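Local coordinates for protein 4-alpha-glucanotransferase (PDB 5B68) that belongs to the amylomaltase family and joins an N-terminal beta sandwich to a TIM-barrel body, at residues 162-166 with 522-526; 165-169 with 499-505; 439-443 with 486-490. All blocks are in the same frame, centred on the assembly; numbering follows the deposited sequence.

Contact 1 of 3, residues 162-166 with 522-526; sequences TPARL and AQRGI
T162, P163, R165 and L166 meet A522 to I526 in a buried contact between the connection from strand 153-162 to helix 167-174 and the Schellman motif that ends helix 515-523 of the TIM barrel. It illustrates how one helix terminus can grip a passing chain through both backbone and side chain. The CA atoms of R165 and R524 lie 4.1 Å apart, and L166 N gives R524 O a nearly straight bond of 2.9 Å (177°). G525 has positive phi, and its N returns to A522 O. R165 lies extended beside this turn with G525 CA over one guanidinium face; its NH2 makes a weak bond to A522 O at 3.3 Å, whereas its salt bridge is to D170. R524 starts off away from the connection, but a bend at chi2 (-96°) brings its guanidinium round to it. R524 NH1 serves two acceptors: P163 O at 2.8 Å, tilted from the guanidinium plane, and T162 OG1 at 2.9 Å, in that plane and at 161°. On the apolar side, L166 CD1 packs against I526 CG1 at 3.8 Å. Water 1 closes the polar end, accepting from R524 NH2 at 2.7 Å while also bonded to T162 OG1.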
loop_
_atom_site.group_PDB
_atom_site.type_symbol
_atom_site.label_atom_id
_atom_site.label_comp_id
_atom_site.label_asym_id
_atom_site.label_seq_id
_atom_site.Cartn_x
_atom_site.Cartn_y
_atom_site.Cartn_z
ATOM N N THR A 162 -6.773 14.122 -14.256
ATOM C CA THR A 162 -6.933 12.755 -13.816
ATOM C C THR A 162 -8.096 12.108 -14.568
ATOM O O THR A 162 -8.984 12.790 -15.079
ATOM C CB THR A 162 -7.165 12.690 -12.332
ATOM O OG1 THR A 162 -8.457 13.189 -12.012
ATOM C CG2 THR A 162 -6.076 13.407 -11.511
ATOM N N PRO A 163 -8.025 10.782 -14.757
ATOM C CA PRO A 163 -9.094 10.146 -15.555
ATOM C C PRO A 163 -10.400 9.948 -14.809
ATOM O O PRO A 163 -10.418 9.633 -13.609
ATOM C CB PRO A 163 -8.460 8.815 -15.981
ATOM C CG PRO A 163 -7.571 8.497 -14.828
ATOM C CD PRO A 163 -6.964 9.812 -14.415
ATOM N N ALA A 164 -11.511 10.079 -15.532
ATOM C CA ALA A 164 -12.800 9.812 -14.945
ATOM C C ALA A 164 -12.951 8.334 -14.418
ATOM O O ALA A 164 -13.520 8.130 -13.382
ATOM C CB ALA A 164 -13.914 10.167 -15.951
ATOM N N ARG A 165 -12.409 7.354 -15.165
ATOM C CA ARG A 165 -12.582 5.953 -14.844
ATOM C C ARG A 165 -11.434 5.113 -15.406
ATOM O O ARG A 165 -10.992 5.279 -16.549
ATOM C CB ARG A 165 -13.898 5.478 -15.423
ATOM C CG ARG A 165 -14.369 4.094 -14.914
ATOM C CD ARG A 165 -15.668 3.674 -15.620
ATOM N NE ARG A 165 -16.066 2.282 -15.295
ATOM C CZ ARG A 165 -16.585 1.877 -14.144
ATOM N NH1 ARG A 165 -16.960 0.604 -14.036
ATOM N NH2 ARG A 165 -16.788 2.706 -13.094
ATOM N N LEU A 166 -10.930 4.226 -14.572
ATOM C CA LEU A 166 -9.926 3.239 -14.953
ATOM C C LEU A 166 -10.515 2.278 -16.023
ATOM O O LEU A 166 -11.580 1.709 -15.785
ATOM C CB LEU A 166 -9.550 2.415 -13.710
ATOM C CG LEU A 166 -8.708 3.163 -12.736
ATOM C CD1 LEU A 166 -8.739 2.528 -11.386
ATOM C CD2 LEU A 166 -7.278 3.266 -13.262
ATOM N N ALA A 522 -15.857 4.013 -6.509
ATOM C CA ALA A 522 -16.530 3.187 -7.506
ATOM C C ALA A 522 -16.625 3.898 -8.811
ATOM O O ALA A 522 -16.466 3.314 -9.863
ATOM C CB ALA A 522 -17.964 2.895 -7.079
ATOM N N GLN A 523 -16.894 5.186 -8.744
ATOM C CA GLN A 523 -16.985 5.938 -10.001
ATOM C C GLN A 523 -15.713 5.948 -10.813
ATOM O O GLN A 523 -15.738 5.923 -12.063
ATOM C CB GLN A 523 -17.409 7.372 -9.740
ATOM C CG GLN A 523 -18.877 7.468 -9.376
ATOM C CD GLN A 523 -19.274 8.859 -8.903
ATOM O OE1 GLN A 523 -18.465 9.779 -8.938
ATOM N NE2 GLN A 523 -20.530 9.007 -8.430
ATOM N N ARG A 524 -14.610 5.899 -10.118
ATOM C CA ARG A 524 -13.303 5.808 -10.815
ATOM C C ARG A 524 -12.912 4.462 -11.297
ATOM O O ARG A 524 -11.791 4.284 -11.833
ATOM C CB ARG A 524 -12.202 6.281 -9.845
ATOM C CG ARG A 524 -12.381 7.685 -9.398
ATOM C CD ARG A 524 -11.565 8.636 -10.238
ATOM N NE ARG A 524 -11.551 9.921 -9.588
ATOM C CZ ARG A 524 -10.940 11.011 -10.052
ATOM N NH1 ARG A 524 -10.240 11.057 -11.208
ATOM N NH2 ARG A 524 -11.011 12.116 -9.299
ATOM N N GLY A 525 -13.759 3.441 -11.049
ATOM C CA GLY A 525 -13.395 2.103 -11.316
ATOM C C GLY A 525 -12.415 1.432 -10.383
ATOM O O GLY A 525 -11.778 0.453 -10.787
ATOM N N ILE A 526 -12.339 1.937 -9.137
ATOM C CA ILE A 526 -11.544 1.325 -8.123
ATOM C C ILE A 526 -12.382 0.228 -7.458
ATOM O O ILE A 526 -13.507 0.504 -6.972
ATOM C CB ILE A 526 -11.046 2.366 -7.140
ATOM C CG1 ILE A 526 -10.072 3.330 -7.887
ATOM C CG2 ILE A 526 -10.367 1.713 -5.947
ATOM C CD1 ILE A 526 -9.671 4.591 -7.082
HETATM O O HOH W 1 -9.359 14.220 -9.518
#

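Contact 2 of 3, residues 165-169 with 499-505; sequences RLSTA and ELAGAVV
E499, in the last turn of helix 487-500, reaches across to L166 and S167 at the start of helix 167-174. E499 CB sits 4.1 Å from L166 CD2, and the two side chains slide past each other in opposite directions. CG is anti to the backbone N (chi1 -176°), and a bend at chi2 brings CD up to S167. There the carboxylate is held by both oxygens: E499 OE1 accepts from S167 N at 3.0 Å (164°), somewhat out of the carboxylate plane, and E499 OE2 accepts from S167 OG at 2.6 Å on its syn lone pair. E499 OE1 also touches L166 CA, and E499 OE2 accepts from water 2. One serine thus fixes the rotation of the carboxylate, whose charge the nearby helix start would probably stabilise. Water 4 extends the link, donating to E499 OE1 and A503 O and accepting from T168 N. T168 OG1 also donates to A503 O at 2.9 Å, from above the carbonyl plane. Beside these polar bonds L166 CD1 presses tightly on V505 CG2, 3.5 Å away. Past E499, G502 closes the helix with a Schellman motif and the chain enters strand 504-507, the helix-to-strand turn from which a TIM barrel is repeatedly built.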
loop_
_atom_site.group_PDB
_atom_site.type_symbol
_atom_site.label_atom_id
_atom_site.label_comp_id
_atom_site.label_asym_id
_atom_site.label_seq_id
_atom_site.Cartn_x
_atom_site.Cartn_y
_atom_site.Cartn_z
ATOM N N ARG A 165 -12.409 7.354 -15.165
ATOM C CA ARG A 165 -12.582 5.953 -14.844
ATOM C C ARG A 165 -11.434 5.113 -15.406
ATOM O O ARG A 165 -10.992 5.279 -16.549
ATOM C CB ARG A 165 -13.898 5.478 -15.423
ATOM C CG ARG A 165 -14.369 4.094 -14.914
ATOM C CD ARG A 165 -15.668 3.674 -15.620
ATOM N NE ARG A 165 -16.066 2.282 -15.295
ATOM C CZ ARG A 165 -16.585 1.877 -14.144
ATOM N NH1 ARG A 165 -16.960 0.604 -14.036
ATOM N NH2 ARG A 165 -16.788 2.706 -13.094
ATOM N N LEU A 166 -10.930 4.226 -14.572
ATOM C CA LEU A 166 -9.926 3.239 -14.953
ATOM C C LEU A 166 -10.515 2.278 -16.023
ATOM O O LEU A 166 -11.580 1.709 -15.785
ATOM C CB LEU A 166 -9.550 2.415 -13.710
ATOM C CG LEU A 166 -8.708 3.163 -12.736
ATOM C CD1 LEU A 166 -8.739 2.528 -11.386
ATOM C CD2 LEU A 166 -7.278 3.266 -13.262
ATOM N N SER A 167 -9.845 2.150 -17.149
ATOM C CA SER A 167 -10.269 1.231 -18.245
ATOM C C SER A 167 -10.340 -0.234 -17.818
ATOM O O SER A 167 -11.219 -0.977 -18.327
ATOM C CB SER A 167 -9.356 1.408 -19.443
ATOM O OG SER A 167 -9.336 2.743 -19.800
ATOM N N THR A 168 -9.509 -0.665 -16.850
ATOM C CA THR A 168 -9.560 -2.060 -16.411
ATOM C C THR A 168 -10.904 -2.419 -15.726
ATOM O O THR A 168 -11.269 -3.608 -15.633
ATOM C CB THR A 168 -8.430 -2.384 -15.404
ATOM O OG1 THR A 168 -8.358 -1.347 -14.426
ATOM C CG2 THR A 168 -7.041 -2.585 -16.128
ATOM N N ALA A 169 -11.586 -1.431 -15.148
ATOM C CA ALA A 169 -12.833 -1.673 -14.393
ATOM C C ALA A 169 -13.878 -2.362 -15.306
ATOM O O ALA A 169 -14.337 -3.480 -15.014
ATOM C CB ALA A 169 -13.352 -0.365 -13.760
ATOM N N GLU A 499 -4.024 4.316 -14.548
ATOM C CA GLU A 499 -4.467 4.372 -15.915
ATOM C C GLU A 499 -3.269 4.426 -16.850
ATOM O O GLU A 499 -3.252 3.662 -17.813
ATOM C CB GLU A 499 -5.430 5.513 -16.147
ATOM C CG GLU A 499 -6.008 5.553 -17.549
ATOM C CD GLU A 499 -7.014 4.445 -17.862
ATOM O OE1 GLU A 499 -7.291 3.626 -17.006
ATOM O OE2 GLU A 499 -7.516 4.383 -18.984
ATOM N N LEU A 500 -2.228 5.189 -16.519
ATOM C CA LEU A 500 -1.011 5.304 -17.395
ATOM C C LEU A 500 -0.257 3.942 -17.460
ATOM O O LEU A 500 0.365 3.592 -18.492
ATOM C CB LEU A 500 -0.071 6.368 -16.863
ATOM C CG LEU A 500 -0.521 7.831 -16.836
ATOM C CD1 LEU A 500 0.473 8.762 -16.176
ATOM C CD2 LEU A 500 -0.864 8.275 -18.261
ATOM N N ALA A 501 -0.356 3.177 -16.379
ATOM C CA ALA A 501 0.257 1.875 -16.271
ATOM C C ALA A 501 -0.657 0.756 -16.801
ATOM O O ALA A 501 -0.203 -0.367 -16.775
ATOM C CB ALA A 501 0.610 1.582 -14.810
ATOM N N GLY A 502 -1.882 1.049 -17.281
ATOM C CA GLY A 502 -2.855 0.027 -17.776
ATOM C C GLY A 502 -3.296 -0.940 -16.684
ATOM O O GLY A 502 -3.530 -2.131 -16.919
ATOM N N ALA A 503 -3.337 -0.414 -15.472
ATOM C CA ALA A 503 -3.535 -1.217 -14.263
ATOM C C ALA A 503 -4.916 -1.293 -13.659
ATOM O O ALA A 503 -5.738 -0.411 -13.784
ATOM C CB ALA A 503 -2.508 -0.753 -13.177
ATOM N N VAL A 504 -5.105 -2.362 -12.878
ATOM C CA VAL A 504 -6.239 -2.570 -11.960
ATOM C C VAL A 504 -5.888 -1.849 -10.684
ATOM O O VAL A 504 -4.697 -1.890 -10.209
ATOM C CB VAL A 504 -6.429 -4.066 -11.663
ATOM C CG1 VAL A 504 -7.389 -4.303 -10.541
ATOM C CG2 VAL A 504 -6.977 -4.740 -12.900
ATOM N N VAL A 505 -6.905 -1.245 -10.074
ATOM C CA VAL A 505 -6.790 -0.726 -8.752
ATOM C C VAL A 505 -7.802 -1.370 -7.783
ATOM O O VAL A 505 -9.018 -1.280 -8.016
ATOM C CB VAL A 505 -6.942 0.820 -8.682
ATOM C CG1 VAL A 505 -6.737 1.320 -7.276
ATOM C CG2 VAL A 505 -5.931 1.468 -9.624
HETATM O O HOH W 2 -9.400 6.828 -19.229
HETATM O O HOH W 3 -9.514 -1.235 -11.627
HETATM O O HOH W 4 -6.836 0.959 -16.082
#

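Contact 3 of 3, residues 439-443 with 486-490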
loop_
_atom_site.group_PDB
_atom_site.type_symbol
_atom_site.label_atom_id
_atom_site.label_comp_id
_atom_site.label_asym_id
_atom_site.label_seq_id
_atom_site.Cartn_x
_atom_site.Cartn_y
_atom_site.Cartn_z
ATOM N N GLY A 439 2.830 19.690 -5.001
ATOM C CA GLY A 439 2.256 19.204 -6.235
ATOM C C GLY A 439 1.999 17.716 -6.253
ATOM O O GLY A 439 1.881 17.123 -7.277
ATOM N N TYR A 440 1.929 17.141 -5.075
ATOM C CA TYR A 440 1.701 15.719 -4.862
ATOM C C TYR A 440 2.826 14.854 -5.480
ATOM O O TYR A 440 2.629 13.660 -5.777
ATOM C CB TYR A 440 0.314 15.295 -5.344
ATOM C CG TYR A 440 -0.787 15.850 -4.504
ATOM C CD1 TYR A 440 -1.250 15.141 -3.362
ATOM C CD2 TYR A 440 -1.430 17.051 -4.825
ATOM C CE1 TYR A 440 -2.218 15.665 -2.539
ATOM C CE2 TYR A 440 -2.445 17.550 -4.037
ATOM C CZ TYR A 440 -2.814 16.876 -2.832
ATOM O OH TYR A 440 -3.807 17.270 -2.011
ATOM N N ILE A 441 3.991 15.445 -5.741
ATOM C CA ILE A 441 4.983 14.723 -6.473
ATOM C C ILE A 441 5.495 13.474 -5.709
ATOM O O ILE A 441 5.728 12.448 -6.365
ATOM C CB ILE A 441 6.146 15.647 -6.912
ATOM C CG1 ILE A 441 5.623 16.695 -7.900
ATOM C CG2 ILE A 441 7.324 14.821 -7.420
ATOM C CD1 ILE A 441 5.123 16.167 -9.249
ATOM N N PRO A 442 5.606 13.535 -4.361
ATOM C CA PRO A 442 5.999 12.300 -3.629
ATOM C C PRO A 442 4.984 11.130 -3.737
ATOM O O PRO A 442 5.376 9.960 -3.798
ATOM C CB PRO A 442 6.119 12.805 -2.220
ATOM C CG PRO A 442 6.635 14.226 -2.396
ATOM C CD PRO A 442 5.709 14.694 -3.476
ATOM N N TRP A 443 3.704 11.481 -3.811
ATOM C CA TRP A 443 2.614 10.479 -3.987
ATOM C C TRP A 443 2.716 9.912 -5.422
ATOM O O TRP A 443 2.708 8.680 -5.649
ATOM C CB TRP A 443 1.269 11.154 -3.752
ATOM C CG TRP A 443 0.046 10.324 -3.940
ATOM C CD1 TRP A 443 -1.066 10.714 -4.590
ATOM C CD2 TRP A 443 -0.264 9.055 -3.353
ATOM N NE1 TRP A 443 -2.017 9.731 -4.551
ATOM C CE2 TRP A 443 -1.580 8.734 -3.737
ATOM C CE3 TRP A 443 0.429 8.167 -2.538
ATOM C CZ2 TRP A 443 -2.195 7.531 -3.385
ATOM C CZ3 TRP A 443 -0.145 6.993 -2.188
ATOM C CH2 TRP A 443 -1.487 6.675 -2.595
ATOM N N ASP A 486 -7.370 15.890 0.644
ATOM C CA ASP A 486 -8.081 16.165 -0.570
ATOM C C ASP A 486 -8.211 14.878 -1.380
ATOM O O ASP A 486 -7.292 14.530 -2.166
ATOM C CB ASP A 486 -7.411 17.281 -1.352
ATOM C CG ASP A 486 -8.128 17.618 -2.641
ATOM O OD1 ASP A 486 -9.165 17.001 -3.070
ATOM O OD2 ASP A 486 -7.697 18.642 -3.194
ATOM N N HIS A 487 -9.358 14.194 -1.221
ATOM C CA HIS A 487 -9.546 12.900 -1.901
ATOM C C HIS A 487 -9.538 13.038 -3.441
ATOM O O HIS A 487 -9.132 12.106 -4.176
ATOM C CB HIS A 487 -10.809 12.164 -1.416
ATOM C CG HIS A 487 -12.026 12.991 -1.583
ATOM N ND1 HIS A 487 -12.756 12.992 -2.746
ATOM C CD2 HIS A 487 -12.529 13.975 -0.818
ATOM C CE1 HIS A 487 -13.693 13.911 -2.674
ATOM N NE2 HIS A 487 -13.572 14.528 -1.522
ATOM N N ASN A 488 -9.987 14.168 -3.945
ATOM C CA ASN A 488 -9.939 14.390 -5.373
ATOM C C ASN A 488 -8.495 14.336 -5.909
ATOM O O ASN A 488 -8.252 13.756 -6.978
ATOM C CB ASN A 488 -10.594 15.634 -5.809
ATOM C CG ASN A 488 -12.112 15.549 -5.726
ATOM O OD1 ASN A 488 -12.737 14.563 -6.083
ATOM N ND2 ASN A 488 -12.684 16.588 -5.246
ATOM N N ALA A 489 -7.592 14.884 -5.129
ATOM C CA ALA A 489 -6.175 14.728 -5.423
ATOM C C ALA A 489 -5.612 13.331 -5.182
ATOM O O ALA A 489 -5.034 12.759 -6.103
ATOM C CB ALA A 489 -5.372 15.801 -4.691
ATOM N N LEU A 490 -5.785 12.747 -3.996
ATOM C CA LEU A 490 -5.166 11.450 -3.706
ATOM C C LEU A 490 -5.767 10.330 -4.566
ATOM O O LEU A 490 -5.044 9.523 -5.165
ATOM C CB LEU A 490 -5.279 11.133 -2.216
ATOM C CG LEU A 490 -4.370 11.987 -1.299
ATOM C CD1 LEU A 490 -4.414 11.544 0.123
ATOM C CD2 LEU A 490 -2.928 11.937 -1.764
HETATM O O HOH W 5 -5.201 19.354 -2.685
HETATM O O HOH W 6 -4.458 16.600 0.676
#
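The first turns of helices 441-452 and 487-500 face each other here at side-chain distance, with CA atoms 8.0 Å apart for Y440 and A489 and 7.8 Å for W443 and L490. Two aromatic side chains from one helix start bridge this gap, each meeting an aliphatic partner over a ring face. A489 CB stands over the Y440 ring, 3.7 Å from its centroid, in a CH-pi contact. L490 CD2 makes the matching contact with W443, also 3.7 Å from the centroid of the five-membered ring and 17° off its normal. The W443 side chain turns its CG opposite its own N (chi1 178°), carrying the indole across until W443 NE1 donates to L490 O at 3.1 Å (153°). This bond lies in both the ring plane and the carbonyl plane, on a lone pair of the oxygen, so the same residue fixes the indole by its edge and its face. The phenol end is held through solvent: water 5 lies 2.6 Å from Y440 OH and donates to D486 OD2, while water 6 connects Y440 OH to D486 N. D486 is itself the N-cap of its helix, its OD1 accepting a weak bond from A489 N. Around this pair, I493 further along helix 487-500 touches both aromatic side chains, and strand 76-80 of the sandwich adds S76 against Y440 and V78 against A489.

Contacts 1 and 2 start from the same connection and share R165 and L166; their centres are about 8 Å apart. The centres of contacts 1 and 3 are about 15 Å apart, those of contacts 2 and 3 about 18 Å; contacts 1 and 3 still pack where R524 NH2 comes 4.0 Å from N488 O. Along the chain, 162-169 comes first, then 439-443, 486-490, 499-505 and 522-526. Helix 487-500 serves contact 3 at its start and contact 2 at its end, then leads into strand 504-507 and helix 515-523, where contact 1 lies. The connection leaving the sandwich is thereby fastened to two successive helix ends of the barrel, while contact 3 joins two barrel helices beside sandwich strand 76-80.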